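Local coordinates for ABC transporter, solute-binding protein (Staphylococcus aureus, PDB 6LKK) that binds glucose 6-phosphate in the cleft of a periplasmic-binding-protein fold and serves as a sensor protein in two-component signal transduction, at residues Thr36-Leu39 and Leu40-His44; Asn45-Phe48 and Ser49-Gly52; Asp53-Gly57 and Gly58-Glu62; Ile64-Pro67 and Glu68-Val71. One frame throughout, in Å; residues are numbered along the deposited sequence.

Contact 1 of 4, residues Thr36-Leu39 and Leu40-His44; sequences TQVL and LSNLH. With G6P (6-O-phosphono-alpha-D-glucopyranose), chain B.
Thr36 grips the phosphate of glucose 6-phosphate at the first turn of helix 36-45, the helix N-terminus that commonly meets anions in periplasmic binding proteins, and its carbonyl is tied to Leu40 one turn on. Thr36 OG1 gives a hydrogen bond to G6P O1P at 2.7 Å, and Thr36 N reaches the same oxygen at 2.9 Å with a nearly straight N-H (164°). Both donors lie on one side of the residue because OG1 sits beside the backbone N (chi1 -61°), while CG2, anti to that N, lies alongside Leu40, 4.1 Å from its CD1. The phosphate thus faces the start of the helix, whose dipole would probably favour the negative charge. Thr138 OG1 is a further partner of Thr36 OG1.

Behind this first shell, Leu40 N binds Thr36 O at 3.0 Å, and the i to i+4 pattern continues through Asn42 N to Val38 O and Leu43 N to Leu39 O. Gln37 is bent at chi2, and its amide crosses the end of Leu40, with NE2 3.6 Å from CD1; NE2 is also hydrogen-bonded to Thr63 O. Leu39, Leu40 and Leu43 turn to Phe55 of strand 54-56, packing the helix on the sheet. One water bridges Gln37 OE1 (2.6 Å) and Ser41 OG (2.7 Å), joining two side chains one turn apart.

Contact 2 of 4, residues Asn45-Phe48 and Ser49-Gly52; sequences NEDF and SERG
The guanidinium of Arg51 has the carbonyl oxygen of Glu46 at its edge, near its plane, where Arg51 NE makes a weak hydrogen bond of 3.4 Å; Phe48 CA and Asp47 O approach the group obliquely. The Phe48 ring meets Ser49 N, likewise obliquely. The carboxylate of Glu46 is turned 59° from the guanidinium plane and passes alongside the arginine stem in the opposite direction, with OE1 3.9 Å from Arg51 CG, so the two meet by packing and not as an ion pair. Glu46 OE1 is instead hydrogen-bonded to Tyr6 OH.

Beyond Glu46 the chain makes a type I beta turn about Phe48 and Ser49, closed by Glu50 N to Asp47 O at 2.9 Å. The Asp47 carboxylate folds over the same turn: Ser49 OG donates to Asp47 OD2 at 2.6 Å, nearly along the C-O bond, and Ser49 N adds a weak bond to that oxygen, as in an Asx turn. With OG between backbone N and carbonyl carbon (chi1 64°), hydroxyl and amide face one acceptor.

This turn links helix 36-45 to strand 54-56, and Arg51 ties it to the loop following strand 213-221 through Lys222 O and to the turn before strand 70-71.

Contact 3 of 4, residues Asp53-Gly57 and Gly58-Glu62; sequences DVFMG and GVLSE. With G6P (6-O-phosphono-alpha-D-glucopyranose), chain B.
This is a buried apolar contact around a strand-to-helix turn: strand 54-56 ends at a pair of glycines beside the sugar, and the chain doubles back so that Leu60, in the weakly bonded helical turn that follows, lies against Phe55. The two side chains cross at an angle, and both methyls of Leu60 meet the ring obliquely: CD2 is 3.6 Å from Phe55 CE1, and CD1 is 3.7 Å from Phe55 CD1. The Phe55 CB points toward the returning chain, and CG, anti to the backbone N (chi1 -160°), brings the CD1 and CE1 atoms to Leu60. The ring also packs against helix 36-45.

Gly57 O points into the same apolar group. It lies in the plane of the Phe55 ring, at its edge, and 3.4 Å from Leu60 CD2; buried here, it has no hydrogen-bonding partner in the model. The N-H of the same peptide points the opposite way: Gly58 N donates to G6P O3 at 2.9 Å along an almost straight line (173°). Both glycines adopt positive phi, with backbone angles at which a beta carbon would jam against the preceding carbonyl oxygen.

Past the glycines, Val59 is the centre of an inverse gamma turn, closed by a weak bond from Leu60 N to Gly58 O. Neighbouring strands hold the strand on both sides, Tyr6 of strand 2-7 and Ala219 of strand 213-221 pairing with its backbone. A loop at the carboxyl end of a central strand that offers a main-chain N-H to the ligand is characteristic of the binding cleft of periplasmic binding proteins.

Contact 4 of 4, residues Ile64-Pro67 and Glu68-Val71; sequences IDHP and EDFV
A short 3-10 turn, running from Pro67 to Asp69, carries the chain from the loop after helix 60-63 into strand 70-71, and its amide groups and side chains fold back on the residues before it. Asp69 N binds His66 O at 3.0 Å, and Phe70 N binds Pro67 O at 3.1 Å, two successive i to i+3 bonds.

Ile64 and Phe70 approach from opposite directions across the turn. Ile64 CD1 sits over one face of the Phe70 ring in a CH-pi contact, 4.1 Å from the centroid and 13° off the normal, while CG2 lies 3.7 Å from Phe70 CE1. The ring edge meets His66 O and Pro67 O, and Leu40 of helix 36-45 touches the same ring.

His66 and Asp69 extend side by side, with Asp69 OD2 3.3 Å from His66 CB. That carboxylate is used elsewhere: OD2 is hydrogen-bonded to His44 ND1, and OD1 forms a salt bridge with Arg51 NH2. The His66 ring stacks on His44, while Glu68, bent at chi2, brings OE2 to the edge of the His66 ring, 3.9 Å from ND1. The turn delivers Asp69 and Val71 to backbone pairing with Lys222 and Leu220, so that strand 70-71 joins strand 213-221 antiparallel in the mixed sheet of this binding-protein fold.

Overall arrangement
Contacts 1 and 3 are buried and share the ligand: the helix start at Thr36 meets the phosphate, whereas the glycine turn at Gly58 meets a sugar hydroxyl. Both contribute to one apolar layer on strand 54-56. Contact 4, partly buried, extends this layer, with Phe70 touching Leu40 and Phe55. Contact 2 lies at the surface, its centre about 24 Å from the centre of the chain, and relies on charged and polar groups. Its Arg51 reaches contact 4 and, weakly, the carbonyl of His44 in contact 1, while the side chains of His44 and Asp69 tie contacts 1 and 4. A polar network therefore joins contacts 1, 2 and 4 at the end of helix 36-45 away from the sugar.

Contact 1 of 4, residues Thr36-Leu39 and Leu40-His44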
# COMPACT_ATOMS: atom_id res chain seq x y z
N THR A 36 -2.05 6.16 -5.94
CA THR A 36 -3.27 5.36 -6.06
C THR A 36 -4.44 6.20 -6.57
O THR A 36 -5.08 5.84 -7.56
CB THR A 36 -3.64 4.73 -4.71
OG1 THR A 36 -2.58 3.87 -4.26
CG2 THR A 36 -4.92 3.92 -4.83
N GLN A 37 -4.73 7.31 -5.90
CA GLN A 37 -5.91 8.09 -6.27
C GLN A 37 -5.71 8.85 -7.57
O GLN A 37 -6.68 9.12 -8.28
CB GLN A 37 -6.27 9.05 -5.14
CG GLN A 37 -6.78 8.34 -3.88
CD GLN A 37 -8.00 7.49 -4.16
OE1 GLN A 37 -8.93 7.92 -4.85
NE2 GLN A 37 -8.01 6.28 -3.63
N VAL A 38 -4.47 9.20 -7.90
CA VAL A 38 -4.20 9.82 -9.20
C VAL A 38 -4.49 8.83 -10.32
O VAL A 38 -5.12 9.17 -11.33
CB VAL A 38 -2.75 10.34 -9.26
CG1 VAL A 38 -2.45 10.92 -10.63
CG2 VAL A 38 -2.53 11.39 -8.18
N LEU A 39 -4.03 7.59 -10.16
CA LEU A 39 -4.34 6.55 -11.14
C LEU A 39 -5.85 6.38 -11.29
O LEU A 39 -6.37 6.32 -12.41
CB LEU A 39 -3.69 5.23 -10.72
CG LEU A 39 -2.17 5.13 -10.86
CD1 LEU A 39 -1.66 3.88 -10.16
CD2 LEU A 39 -1.75 5.13 -12.32
N LEU A 40 -6.56 6.32 -10.16
CA LEU A 40 -8.01 6.13 -10.22
C LEU A 40 -8.70 7.33 -10.85
O LEU A 40 -9.68 7.17 -11.59
CB LEU A 40 -8.55 5.87 -8.82
CG LEU A 40 -8.19 4.50 -8.22
CD1 LEU A 40 -8.47 4.47 -6.72
CD2 LEU A 40 -8.96 3.39 -8.93
N SER A 41 -8.21 8.54 -10.57
CA SER A 41 -8.82 9.73 -11.14
C SER A 41 -8.56 9.83 -12.64
O SER A 41 -9.48 10.14 -13.41
CB SER A 41 -8.30 10.98 -10.43
OG SER A 41 -8.77 11.03 -9.09
N ASN A 42 -7.33 9.58 -13.07
CA ASN A 42 -7.03 9.61 -14.50
C ASN A 42 -7.76 8.49 -15.23
O ASN A 42 -8.26 8.69 -16.34
CB ASN A 42 -5.52 9.50 -14.72
CG ASN A 42 -4.77 10.72 -14.20
OD1 ASN A 42 -5.36 11.77 -13.96
ND2 ASN A 42 -3.46 10.58 -14.03
N LEU A 43 -7.83 7.30 -14.62
CA LEU A 43 -8.61 6.21 -15.20
C LEU A 43 -10.06 6.63 -15.41
O LEU A 43 -10.65 6.35 -16.46
CB LEU A 43 -8.51 4.99 -14.29
CG LEU A 43 -9.20 3.67 -14.67
CD1 LEU A 43 -8.49 2.52 -13.98
CD2 LEU A 43 -10.67 3.67 -14.29
N HIS A 44 -10.65 7.30 -14.41
CA HIS A 44 -12.04 7.71 -14.51
C HIS A 44 -12.28 8.61 -15.71
O HIS A 44 -13.26 8.44 -16.44
CB HIS A 44 -12.45 8.41 -13.22
CG HIS A 44 -13.89 8.84 -13.19
ND1 HIS A 44 -14.93 7.95 -13.22
CD2 HIS A 44 -14.45 10.07 -13.12
CE1 HIS A 44 -16.08 8.61 -13.17
NE2 HIS A 44 -15.81 9.90 -13.11
C1 G6P B . 0.13 1.67 -0.09
C2 G6P B . -0.31 0.26 -0.56
C3 G6P B . 0.42 -0.26 -1.74
C4 G6P B . 0.73 0.82 -2.69
C5 G6P B . 1.73 1.77 -2.05
C6 G6P B . 1.95 2.96 -2.93
O1 G6P B . 0.42 1.65 1.28
O2 G6P B . -0.16 -0.68 0.52
O3 G6P B . -0.43 -1.28 -2.42
O4 G6P B . 1.31 0.27 -3.90
O5 G6P B . 1.29 2.28 -0.74
O6 G6P B . 0.71 3.60 -3.15
P G6P B . 0.58 5.27 -2.89
O1P G6P B . -0.82 5.69 -3.32
O2P G6P B . 1.63 6.01 -3.74
O3P G6P B . 0.78 5.57 -1.45
O HOH W 1 -9.28 9.53 -6.85

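Contact 2 of 4, residues Asn45-Phe48 and Ser49-Gly52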
# COMPACT_ATOMS: atom_id res chain seq x y z
N ASN A 45 -11.39 9.58 -15.93
CA ASN A 45 -11.52 10.47 -17.07
C ASN A 45 -11.01 9.86 -18.37
O ASN A 45 -11.32 10.38 -19.45
CB ASN A 45 -10.77 11.78 -16.80
CG ASN A 45 -11.33 12.54 -15.63
OD1 ASN A 45 -12.54 12.58 -15.42
ND2 ASN A 45 -10.45 13.16 -14.85
N GLU A 46 -10.24 8.78 -18.28
CA GLU A 46 -9.70 8.15 -19.48
C GLU A 46 -10.83 7.68 -20.38
O GLU A 46 -11.85 7.16 -19.90
CB GLU A 46 -8.80 6.98 -19.09
CG GLU A 46 -7.93 6.45 -20.22
CD GLU A 46 -6.94 5.43 -19.72
OE1 GLU A 46 -6.97 5.11 -18.51
OE2 GLU A 46 -6.12 4.94 -20.52
N ASP A 47 -10.66 7.85 -21.69
CA ASP A 47 -11.68 7.40 -22.62
C ASP A 47 -11.87 5.89 -22.51
O ASP A 47 -10.90 5.13 -22.38
CB ASP A 47 -11.33 7.79 -24.06
CG ASP A 47 -12.40 7.39 -25.05
OD1 ASP A 47 -13.54 7.90 -24.91
OD2 ASP A 47 -12.12 6.57 -25.95
N PHE A 48 -13.13 5.47 -22.57
CA PHE A 48 -13.52 4.09 -22.31
C PHE A 48 -12.80 3.10 -23.23
O PHE A 48 -12.54 1.96 -22.83
CB PHE A 48 -15.04 4.01 -22.45
CG PHE A 48 -15.61 2.64 -22.33
CD1 PHE A 48 -15.82 2.06 -21.09
CD2 PHE A 48 -16.00 1.95 -23.46
CE1 PHE A 48 -16.37 0.80 -20.99
CE2 PHE A 48 -16.56 0.70 -23.36
CZ PHE A 48 -16.74 0.12 -22.13
N SER A 49 -12.46 3.51 -24.46
CA SER A 49 -11.80 2.63 -25.41
C SER A 49 -10.28 2.58 -25.25
O SER A 49 -9.65 1.69 -25.83
CB SER A 49 -12.13 3.06 -26.84
OG SER A 49 -11.62 4.35 -27.11
N GLU A 50 -9.68 3.50 -24.49
CA GLU A 50 -8.24 3.53 -24.30
C GLU A 50 -7.79 2.87 -23.01
O GLU A 50 -6.59 2.63 -22.84
CB GLU A 50 -7.75 4.99 -24.30
CG GLU A 50 -7.83 5.67 -25.66
CD GLU A 50 -7.90 7.18 -25.54
OE1 GLU A 50 -7.49 7.72 -24.48
OE2 GLU A 50 -8.37 7.84 -26.50
N ARG A 51 -8.71 2.56 -22.10
CA ARG A 51 -8.35 2.14 -20.76
C ARG A 51 -7.56 0.83 -20.76
O ARG A 51 -7.66 0.01 -21.67
CB ARG A 51 -9.59 1.97 -19.90
CG ARG A 51 -10.25 3.27 -19.50
CD ARG A 51 -11.50 3.00 -18.69
NE ARG A 51 -12.14 4.23 -18.24
CZ ARG A 51 -13.24 4.27 -17.51
NH1 ARG A 51 -13.84 3.14 -17.14
NH2 ARG A 51 -13.76 5.43 -17.15
N GLY A 52 -6.78 0.65 -19.70
CA GLY A 52 -6.14 -0.61 -19.42
C GLY A 52 -7.13 -1.61 -18.85
O GLY A 52 -8.34 -1.39 -18.80

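Contact 3 of 4, residues Asp53-Gly57 and Gly58-Glu62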
# COMPACT_ATOMS: atom_id res chain seq x y z
N ASP A 53 -6.58 -2.73 -18.38
CA ASP A 53 -7.39 -3.90 -18.08
C ASP A 53 -7.42 -4.30 -16.62
O ASP A 53 -8.43 -4.84 -16.17
CB ASP A 53 -6.88 -5.09 -18.90
CG ASP A 53 -7.24 -4.98 -20.37
OD1 ASP A 53 -8.42 -5.19 -20.70
OD2 ASP A 53 -6.35 -4.66 -21.18
N VAL A 54 -6.36 -4.05 -15.86
CA VAL A 54 -6.27 -4.51 -14.48
C VAL A 54 -5.68 -3.39 -13.62
O VAL A 54 -4.77 -2.68 -14.05
CB VAL A 54 -5.42 -5.79 -14.36
CG1 VAL A 54 -5.24 -6.19 -12.89
CG2 VAL A 54 -6.06 -6.93 -15.13
N PHE A 55 -6.21 -3.25 -12.41
CA PHE A 55 -5.67 -2.35 -11.40
C PHE A 55 -5.21 -3.21 -10.24
O PHE A 55 -5.99 -4.00 -9.70
CB PHE A 55 -6.73 -1.34 -10.94
CG PHE A 55 -6.17 -0.12 -10.28
CD1 PHE A 55 -5.48 -0.20 -9.09
CD2 PHE A 55 -6.35 1.13 -10.85
CE1 PHE A 55 -4.97 0.93 -8.48
CE2 PHE A 55 -5.85 2.27 -10.25
CZ PHE A 55 -5.16 2.16 -9.06
N MET A 56 -3.94 -3.08 -9.86
CA MET A 56 -3.40 -3.86 -8.75
C MET A 56 -2.62 -2.95 -7.81
O MET A 56 -1.81 -2.14 -8.25
CB MET A 56 -2.51 -5.01 -9.25
CG MET A 56 -1.19 -4.59 -9.86
SD MET A 56 -0.25 -6.00 -10.48
CE MET A 56 0.27 -6.80 -8.97
N GLY A 57 -2.88 -3.10 -6.52
CA GLY A 57 -2.27 -2.28 -5.50
C GLY A 57 -3.22 -1.22 -4.98
O GLY A 57 -4.22 -0.87 -5.60
N GLY A 58 -2.89 -0.71 -3.80
CA GLY A 58 -3.77 0.20 -3.10
C GLY A 58 -4.88 -0.55 -2.37
O GLY A 58 -5.18 -1.71 -2.63
N VAL A 59 -5.50 0.16 -1.43
CA VAL A 59 -6.59 -0.41 -0.64
C VAL A 59 -7.88 -0.23 -1.43
O VAL A 59 -8.77 0.54 -1.05
CB VAL A 59 -6.67 0.24 0.76
CG1 VAL A 59 -5.47 -0.19 1.58
CG2 VAL A 59 -6.73 1.76 0.67
N LEU A 60 -7.99 -0.97 -2.54
CA LEU A 60 -9.06 -0.74 -3.50
C LEU A 60 -10.43 -1.03 -2.90
O LEU A 60 -11.41 -0.36 -3.25
CB LEU A 60 -8.84 -1.60 -4.74
CG LEU A 60 -7.54 -1.35 -5.51
CD1 LEU A 60 -7.49 -2.24 -6.74
CD2 LEU A 60 -7.41 0.11 -5.91
N SER A 61 -10.54 -2.02 -2.02
CA SER A 61 -11.84 -2.36 -1.46
C SER A 61 -12.48 -1.19 -0.72
O SER A 61 -13.70 -1.19 -0.52
CB SER A 61 -11.72 -3.55 -0.51
OG SER A 61 -10.92 -3.22 0.61
N GLU A 62 -11.69 -0.18 -0.34
CA GLU A 62 -12.17 0.91 0.49
C GLU A 62 -12.02 2.29 -0.12
O GLU A 62 -12.58 3.25 0.44
CB GLU A 62 -11.44 0.89 1.84
CG GLU A 62 -11.70 -0.38 2.65
CD GLU A 62 -10.87 -0.46 3.92
OE1 GLU A 62 -10.06 0.46 4.16
OE2 GLU A 62 -11.04 -1.44 4.68
C1 G6P B . 0.13 1.67 -0.09
C2 G6P B . -0.31 0.26 -0.56
C3 G6P B . 0.42 -0.26 -1.74
C4 G6P B . 0.73 0.82 -2.69
C5 G6P B . 1.73 1.77 -2.05
C6 G6P B . 1.95 2.96 -2.93
O1 G6P B . 0.42 1.65 1.28
O2 G6P B . -0.16 -0.68 0.52
O3 G6P B . -0.43 -1.28 -2.42
O4 G6P B . 1.31 0.27 -3.90
O5 G6P B . 1.29 2.28 -0.74
O6 G6P B . 0.71 3.60 -3.15
P G6P B . 0.58 5.27 -2.89
O1P G6P B . -0.82 5.69 -3.32
O2P G6P B . 1.63 6.01 -3.74
O3P G6P B . 0.78 5.57 -1.45

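Contact 4 of 4, residues Ile64-Pro67 and Glu68-Val71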
# COMPACT_ATOMS: atom_id res chain seq x y z
N ILE A 64 -12.13 2.98 -3.84
CA ILE A 64 -12.62 3.13 -5.21
C ILE A 64 -13.87 4.00 -5.14
O ILE A 64 -14.93 3.55 -4.70
CB ILE A 64 -12.91 1.77 -5.87
CG1 ILE A 64 -11.59 1.05 -6.17
CG2 ILE A 64 -13.73 1.96 -7.15
CD1 ILE A 64 -11.75 -0.30 -6.86
N ASP A 65 -13.74 5.25 -5.59
CA ASP A 65 -14.86 6.19 -5.54
C ASP A 65 -15.79 6.06 -6.73
O ASP A 65 -16.93 6.54 -6.66
CB ASP A 65 -14.33 7.62 -5.46
CG ASP A 65 -13.62 7.91 -4.15
OD1 ASP A 65 -14.02 7.34 -3.11
OD2 ASP A 65 -12.66 8.71 -4.15
N HIS A 66 -15.34 5.44 -7.83
CA HIS A 66 -16.13 5.30 -9.05
C HIS A 66 -16.24 3.82 -9.39
O HIS A 66 -15.57 3.33 -10.31
CB HIS A 66 -15.49 6.08 -10.20
CG HIS A 66 -15.16 7.50 -9.86
ND1 HIS A 66 -16.12 8.47 -9.68
CD2 HIS A 66 -13.97 8.11 -9.67
CE1 HIS A 66 -15.54 9.61 -9.38
NE2 HIS A 66 -14.23 9.42 -9.37
N PRO A 67 -17.08 3.08 -8.67
CA PRO A 67 -17.25 1.65 -8.98
C PRO A 67 -17.70 1.38 -10.41
O PRO A 67 -17.45 0.28 -10.92
CB PRO A 67 -18.29 1.18 -7.96
CG PRO A 67 -18.93 2.42 -7.42
CD PRO A 67 -17.88 3.48 -7.50
N GLU A 68 -18.35 2.34 -11.06
CA GLU A 68 -18.78 2.15 -12.44
C GLU A 68 -17.60 1.95 -13.38
O GLU A 68 -17.80 1.47 -14.51
CB GLU A 68 -19.61 3.35 -12.91
CG GLU A 68 -18.90 4.70 -12.84
CD GLU A 68 -19.12 5.42 -11.52
OE1 GLU A 68 -19.41 4.75 -10.51
OE2 GLU A 68 -19.00 6.67 -11.50
N ASP A 69 -16.39 2.30 -12.96
CA ASP A 69 -15.20 2.13 -13.79
C ASP A 69 -14.62 0.72 -13.71
O ASP A 69 -13.57 0.48 -14.33
CB ASP A 69 -14.13 3.14 -13.38
CG ASP A 69 -14.53 4.57 -13.69
OD1 ASP A 69 -15.41 4.76 -14.56
OD2 ASP A 69 -13.97 5.49 -13.07
N PHE A 70 -15.26 -0.20 -13.00
CA PHE A 70 -14.72 -1.53 -12.79
C PHE A 70 -15.81 -2.57 -13.02
O PHE A 70 -17.00 -2.26 -13.02
CB PHE A 70 -14.13 -1.67 -11.38
CG PHE A 70 -12.98 -0.74 -11.12
CD1 PHE A 70 -13.19 0.54 -10.67
CD2 PHE A 70 -11.68 -1.16 -11.36
CE1 PHE A 70 -12.13 1.40 -10.44
CE2 PHE A 70 -10.62 -0.30 -11.13
CZ PHE A 70 -10.84 0.97 -10.67
N VAL A 71 -15.37 -3.80 -13.21
CA VAL A 71 -16.26 -4.93 -13.48
C VAL A 71 -16.42 -5.74 -12.21
O VAL A 71 -15.41 -6.04 -11.55
CB VAL A 71 -15.70 -5.82 -14.62
CG1 VAL A 71 -16.62 -7.01 -14.87
CG2 VAL A 71 -15.52 -5.00 -15.89